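Long-range contact in okadaic acid binding protein 2-alpha (Halichondria okadai, PDB 4WRI), which binds the cytotoxin okadaic acid and is implicated in accumulating it within the sponge that makes the protein: residues 12-22 / 184-192. Residues are numbered along the deposited sequence; the frame is centred on the assembly and turned at random.
Sequences HWCRKMRTVFR and NYVRGALVD. With OKA (okadaic acid), chain B.
Arg18 clasps the C-terminal carboxylate of Asp192 and so pins the chain's irregular tail, 184-192, along helix 11-27 of what looks like an EF-hand-like helical fold. The grip is side-on: NE gives a straight bond to a lone pair of Asp192 O (3.0 Å), and NH2 reaches Asp192 OXT (3.0 Å) as a salt bridge, both oxygens lying near the guanidinium plane. One turn earlier, Arg15 swings CG anti to its backbone N (chi1 -173°) and runs extended, long enough to lay one guanidinium face over Leu190 CB while NE donates in plane to Val191 O at 2.8 Å. It completes a salt-bridge network through a long, out-of-plane approach of NE to Asp192 OXT (4.0 Å).

Thr19 suits the centre because its small hydroxyl works both ways: OG1 accepts from Val191 N (3.0 Å) and donates back to Arg15 O. Val191, compact and branched, packs beside it, CG2 touching Thr19 OG1 and lying over a face of the Arg22 guanidinium, whose NH2 also pairs with Glu86.

At the tail's start, His12 NE2 points in its ring plane to Asn184 OD1 (2.8 Å), although the donor stands well above the amide plane. Within the type I turn from Tyr185 to Gly188, Arg187 receives Val20 CG1 over one guanidinium face and CG2 against CD. Its long, planar donor group reaches waters bound to Thr19 O and Val20 O while NH1 donates to okadaic acid O8 at 2.9 Å.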
loop_
_atom_site.group_PDB
_atom_site.type_symbol
_atom_site.label_atom_id
_atom_site.label_comp_id
_atom_site.label_asym_id
_atom_site.label_seq_id
_atom_site.Cartn_x
_atom_site.Cartn_y
_atom_site.Cartn_z
ATOM N N HIS A 12 -14.713 8.683 -3.630
ATOM C CA HIS A 12 -13.358 9.047 -3.258
ATOM C C HIS A 12 -12.585 7.822 -2.791
ATOM O O HIS A 12 -11.421 7.649 -3.157
ATOM C CB HIS A 12 -13.366 10.098 -2.152
ATOM C CG HIS A 12 -11.993 10.466 -1.689
ATOM N ND1 HIS A 12 -11.089 11.108 -2.502
ATOM C CD2 HIS A 12 -11.368 10.253 -0.508
ATOM C CE1 HIS A 12 -9.962 11.285 -1.836
ATOM N NE2 HIS A 12 -10.109 10.787 -0.625
ATOM N N TRP A 13 -13.204 6.982 -1.983
ATOM C CA TRP A 13 -12.529 5.768 -1.544
ATOM C C TRP A 13 -12.212 4.877 -2.733
ATOM O O TRP A 13 -11.117 4.289 -2.809
ATOM C CB TRP A 13 -13.337 5.046 -0.488
ATOM C CG TRP A 13 -12.691 3.808 0.042
ATOM C CD1 TRP A 13 -11.875 3.712 1.137
ATOM C CD2 TRP A 13 -12.823 2.479 -0.477
ATOM N NE1 TRP A 13 -11.469 2.412 1.320
ATOM C CE2 TRP A 13 -12.036 1.637 0.337
ATOM C CE3 TRP A 13 -13.483 1.927 -1.576
ATOM C CZ2 TRP A 13 -11.938 0.262 0.111
ATOM C CZ3 TRP A 13 -13.370 0.576 -1.798
ATOM C CH2 TRP A 13 -12.611 -0.240 -0.969
ATOM N N CYS A 14 -13.122 4.758 -3.690
ATOM C CA CYS A 14 -12.802 3.940 -4.854
ATOM C C CYS A 14 -11.618 4.469 -5.634
ATOM O O CYS A 14 -10.818 3.689 -6.164
ATOM C CB CYS A 14 -14.011 3.795 -5.772
ATOM S SG CYS A 14 -15.364 2.860 -4.999
ATOM N N ARG A 15 -11.499 5.791 -5.715
ATOM C CA ARG A 15 -10.365 6.421 -6.343
ATOM C C ARG A 15 -9.087 6.080 -5.597
ATOM O O ARG A 15 -8.058 5.820 -6.221
ATOM C CB ARG A 15 -10.552 7.935 -6.349
ATOM C CG ARG A 15 -9.499 8.678 -7.138
ATOM C CD ARG A 15 -9.775 10.170 -7.119
ATOM N NE ARG A 15 -8.754 10.899 -7.843
ATOM C CZ ARG A 15 -8.524 12.202 -7.699
ATOM N NH1 ARG A 15 -9.263 12.909 -6.859
ATOM N NH2 ARG A 15 -7.559 12.792 -8.384
ATOM N N LYS A 16 -9.140 6.101 -4.272
ATOM C CA LYS A 16 -7.971 5.679 -3.511
ATOM C C LYS A 16 -7.609 4.213 -3.844
ATOM O O LYS A 16 -6.410 3.893 -4.016
ATOM C CB LYS A 16 -8.184 5.878 -2.009
ATOM C CG LYS A 16 -8.192 7.338 -1.571
ATOM C CD LYS A 16 -8.258 7.479 -0.052
ATOM C CE LYS A 16 -9.554 6.940 0.561
ATOM N NZ LYS A 16 -9.549 7.104 2.056
ATOM N N MET A 17 -8.595 3.326 -3.966
ATOM C CA MET A 17 -8.271 1.932 -4.259
ATOM C C MET A 17 -7.743 1.749 -5.678
ATOM O O MET A 17 -6.860 0.910 -5.909
ATOM C CB MET A 17 -9.443 1.002 -3.961
ATOM C CG MET A 17 -9.803 0.962 -2.499
ATOM S SD MET A 17 -8.453 0.502 -1.358
ATOM C CE MET A 17 -7.911 2.090 -0.703
ATOM N N ARG A 18 -8.236 2.528 -6.634
ATOM C CA ARG A 18 -7.644 2.523 -7.969
ATOM C C ARG A 18 -6.192 2.977 -7.894
ATOM O O ARG A 18 -5.350 2.540 -8.683
ATOM C CB ARG A 18 -8.426 3.418 -8.938
ATOM C CG ARG A 18 -9.825 2.889 -9.251
ATOM C CD ARG A 18 -10.418 3.634 -10.452
ATOM N NE ARG A 18 -10.765 5.024 -10.151
ATOM C CZ ARG A 18 -11.885 5.417 -9.534
ATOM N NH1 ARG A 18 -12.782 4.535 -9.100
ATOM N NH2 ARG A 18 -12.082 6.719 -9.349
ATOM N N THR A 19 -5.884 3.854 -6.941
ATOM C CA THR A 19 -4.515 4.348 -6.776
ATOM C C THR A 19 -3.602 3.232 -6.241
ATOM O O THR A 19 -2.437 3.159 -6.587
ATOM C CB THR A 19 -4.508 5.594 -5.866
ATOM O OG1 THR A 19 -5.314 6.619 -6.485
ATOM C CG2 THR A 19 -3.100 6.134 -5.639
ATOM N N VAL A 20 -4.143 2.365 -5.397
ATOM C CA VAL A 20 -3.412 1.180 -4.961
ATOM C C VAL A 20 -3.146 0.237 -6.130
ATOM O O VAL A 20 -2.046 -0.293 -6.275
ATOM C CB VAL A 20 -4.217 0.415 -3.906
ATOM C CG1 VAL A 20 -3.516 -0.888 -3.527
ATOM C CG2 VAL A 20 -4.451 1.278 -2.663
ATOM N N PHE A 21 -4.159 0.002 -6.958
ATOM C CA PHE A 21 -4.096 -1.027 -7.995
ATOM C C PHE A 21 -3.231 -0.598 -9.179
ATOM O O PHE A 21 -2.565 -1.447 -9.812
ATOM C CB PHE A 21 -5.518 -1.351 -8.467
ATOM C CG PHE A 21 -5.609 -2.535 -9.398
ATOM C CD1 PHE A 21 -5.737 -3.827 -8.901
ATOM C CD2 PHE A 21 -5.576 -2.355 -10.773
ATOM C CE1 PHE A 21 -5.870 -4.927 -9.763
ATOM C CE2 PHE A 21 -5.703 -3.466 -11.648
ATOM C CZ PHE A 21 -5.844 -4.737 -11.140
ATOM N N ARG A 22 -3.252 0.698 -9.500
ATOM C CA ARG A 22 -2.612 1.177 -10.732
ATOM C C ARG A 22 -1.148 0.742 -10.926
ATOM O O ARG A 22 -0.824 0.243 -12.002
ATOM C CB ARG A 22 -2.795 2.704 -10.910
ATOM C CG ARG A 22 -2.197 3.265 -12.228
ATOM C CD ARG A 22 -2.920 2.757 -13.475
ATOM N NE ARG A 22 -4.378 2.684 -13.306
ATOM C CZ ARG A 22 -5.224 3.711 -13.390
ATOM N NH1 ARG A 22 -4.777 4.935 -13.660
ATOM N NH2 ARG A 22 -6.529 3.516 -13.196
ATOM N N ASN A 184 -4.437 11.289 2.667
ATOM C CA ASN A 184 -4.895 10.805 1.370
ATOM C C ASN A 184 -3.753 10.470 0.423
ATOM O O ASN A 184 -3.954 9.730 -0.542
ATOM C CB ASN A 184 -5.813 11.833 0.695
ATOM C CG ASN A 184 -7.199 11.829 1.275
ATOM O OD1 ASN A 184 -7.952 10.857 1.127
ATOM N ND2 ASN A 184 -7.558 12.914 1.961
ATOM N N TYR A 185 -2.569 11.020 0.691
ATOM C CA TYR A 185 -1.459 10.923 -0.237
ATOM C C TYR A 185 -0.357 9.994 0.252
ATOM O O TYR A 185 0.751 10.056 -0.256
ATOM C CB TYR A 185 -0.917 12.331 -0.563
ATOM C CG TYR A 185 -2.057 13.190 -1.055
ATOM C CD1 TYR A 185 -2.701 12.872 -2.236
ATOM C CD2 TYR A 185 -2.561 14.230 -0.286
ATOM C CE1 TYR A 185 -3.796 13.588 -2.676
ATOM C CE2 TYR A 185 -3.668 14.977 -0.730
ATOM C CZ TYR A 185 -4.257 14.640 -1.926
ATOM O OH TYR A 185 -5.360 15.339 -2.402
ATOM N N VAL A 186 -0.693 9.086 1.159
ATOM C CA VAL A 186 0.305 8.164 1.704
ATOM C C VAL A 186 0.867 7.240 0.627
ATOM O O VAL A 186 1.983 6.760 0.767
ATOM C CB VAL A 186 -0.281 7.367 2.887
ATOM C CG1 VAL A 186 -1.206 6.278 2.379
ATOM C CG2 VAL A 186 0.845 6.776 3.752
ATOM N N ARG A 187 0.134 7.028 -0.462
ATOM C CA ARG A 187 0.633 6.257 -1.600
ATOM C C ARG A 187 0.969 7.138 -2.799
ATOM O O ARG A 187 1.132 6.655 -3.927
ATOM C CB ARG A 187 -0.352 5.147 -1.986
ATOM C CG ARG A 187 -0.667 4.234 -0.811
ATOM C CD ARG A 187 -1.429 3.004 -1.212
ATOM N NE ARG A 187 -0.641 1.989 -1.909
ATOM C CZ ARG A 187 0.018 1.018 -1.287
ATOM N NH1 ARG A 187 0.054 0.986 0.039
ATOM N NH2 ARG A 187 0.632 0.095 -2.026
ATOM N N GLY A 188 1.097 8.445 -2.552
ATOM C CA GLY A 188 1.397 9.395 -3.621
ATOM C C GLY A 188 0.151 9.983 -4.297
ATOM O O GLY A 188 -0.991 9.709 -3.910
ATOM N N ALA A 189 0.376 10.761 -5.342
ATOM C CA ALA A 189 -0.732 11.401 -6.052
ATOM C C ALA A 189 -1.797 10.381 -6.472
ATOM O O ALA A 189 -1.492 9.290 -6.935
ATOM C CB ALA A 189 -0.199 12.138 -7.265
ATOM N N LEU A 190 -3.067 10.749 -6.332
ATOM C CA LEU A 190 -4.159 9.863 -6.702
ATOM C C LEU A 190 -4.299 9.764 -8.212
ATOM O O LEU A 190 -4.073 10.734 -8.931
ATOM C CB LEU A 190 -5.465 10.380 -6.124
ATOM C CG LEU A 190 -5.454 10.521 -4.604
ATOM C CD1 LEU A 190 -6.797 11.063 -4.108
ATOM C CD2 LEU A 190 -5.134 9.192 -3.892
ATOM N N VAL A 191 -4.689 8.588 -8.700
ATOM C CA VAL A 191 -5.046 8.453 -10.110
ATOM C C VAL A 191 -6.487 8.915 -10.309
ATOM O O VAL A 191 -7.192 9.179 -9.341
ATOM C CB VAL A 191 -4.870 6.995 -10.615
ATOM C CG1 VAL A 191 -3.433 6.514 -10.352
ATOM C CG2 VAL A 191 -5.871 6.073 -9.969
ATOM N N ASP A 192 -6.930 8.997 -11.557
ATOM C CA ASP A 192 -8.307 9.404 -11.813
ATOM C C ASP A 192 -9.310 8.403 -11.254
ATOM O O ASP A 192 -9.086 7.185 -11.260
ATOM C CB ASP A 192 -8.545 9.582 -13.311
ATOM C CG ASP A 192 -7.774 10.740 -13.879
ATOM O OD1 ASP A 192 -7.292 11.585 -13.085
ATOM O OD2 ASP A 192 -7.660 10.817 -15.122
ATOM O OXT ASP A 192 -10.387 8.794 -10.788
HETATM C C1 OKA B . 5.482 -2.598 -2.039
HETATM C C2 OKA B . 6.839 -2.877 -1.350
HETATM C C3 OKA B . 6.621 -3.137 0.140
HETATM C C4 OKA B . 5.674 -4.323 0.430
HETATM C C5 OKA B . 5.441 -4.423 1.931
HETATM C C6 OKA B . 4.683 -5.708 2.275
HETATM C C7 OKA B . 5.397 -6.932 1.652
HETATM C C8 OKA B . 5.560 -6.695 0.161
HETATM C C9 OKA B . 6.392 -7.787 -0.449
HETATM C C10 OKA B . 6.011 -8.368 -1.601
HETATM C C11 OKA B . 4.736 -8.030 -2.307
HETATM C C12 OKA B . 4.219 -6.666 -1.766
HETATM C C13 OKA B . 2.746 -6.462 -2.154
HETATM C C14 OKA B . 2.284 -5.075 -1.646
HETATM C C15 OKA B . 1.338 -5.010 -0.708
HETATM C C16 OKA B . 0.952 -3.641 -0.220
HETATM C C17 OKA B . -0.566 -3.318 -0.222
HETATM C C18 OKA B . -0.794 -2.545 1.089
HETATM C C19 OKA B . 0.609 -2.576 1.779
HETATM C C20 OKA B . 0.526 -2.631 3.247
HETATM C C21 OKA B . 1.967 -2.610 3.824
HETATM C C22 OKA B . 2.644 -1.346 3.300
HETATM C C23 OKA B . 2.621 -1.361 1.763
HETATM C C24 OKA B . 3.265 -0.040 1.226
HETATM C C25 OKA B . 4.632 0.016 1.868
HETATM C C26 OKA B . 4.695 -0.165 3.343
HETATM C C27 OKA B . 4.202 1.093 4.092
HETATM C C28 OKA B . 5.201 2.233 3.842
HETATM C C29 OKA B . 4.950 3.503 4.672
HETATM C C30 OKA B . 5.981 4.558 4.172
HETATM C C31 OKA B . 7.434 4.262 4.459
HETATM C C32 OKA B . 8.338 5.438 4.089
HETATM C C33 OKA B . 7.807 6.795 4.538
HETATM C C34 OKA B . 6.295 6.872 4.276
HETATM C C35 OKA B . 5.756 8.131 5.043
HETATM C C36 OKA B . 4.329 8.377 4.567
HETATM C C37 OKA B . 4.342 8.527 3.073
HETATM C C38 OKA B . 4.910 7.320 2.372
HETATM C C39 OKA B . 7.670 3.850 5.912
HETATM C C40 OKA B . 3.537 4.029 4.379
HETATM C C41 OKA B . 5.732 0.212 1.194
HETATM C C42 OKA B . 2.583 -6.460 -3.663
HETATM C C43 OKA B . 6.933 -9.430 -2.137
HETATM C C44 OKA B . 7.774 -1.694 -1.556
HETATM O O1 OKA B . 4.811 -1.700 -1.527
HETATM O O2 OKA B . 5.151 -3.270 -3.019
HETATM O O3 OKA B . 7.436 -4.025 -1.940
HETATM O O4 OKA B . 6.306 -5.513 -0.061
HETATM O O5 OKA B . 4.613 -8.120 1.935
HETATM O O6 OKA B . 4.254 -6.626 -0.410
HETATM O O7 OKA B . 1.267 -3.639 1.140
HETATM O O8 OKA B . 1.271 -1.365 1.327
HETATM O O9 OKA B . 3.988 -1.331 3.791
HETATM O O10 OKA B . 3.277 -0.053 -0.150
HETATM O O11 OKA B . 4.173 0.782 5.477
HETATM O O12 OKA B . 5.588 5.817 4.795
HETATM O O13 OKA B . 6.263 7.046 2.882
HETATM O O HOH W 1 -5.977 12.040 -10.681
HETATM O O HOH W 2 -10.083 9.693 2.517
HETATM O O HOH W 3 -0.302 2.651 -4.808
HETATM O O HOH W 4 0.325 -0.027 -4.898
HETATM O O HOH W 5 -8.012 5.924 -13.200
HETATM O O HOH W 6 -5.230 8.251 -13.885
#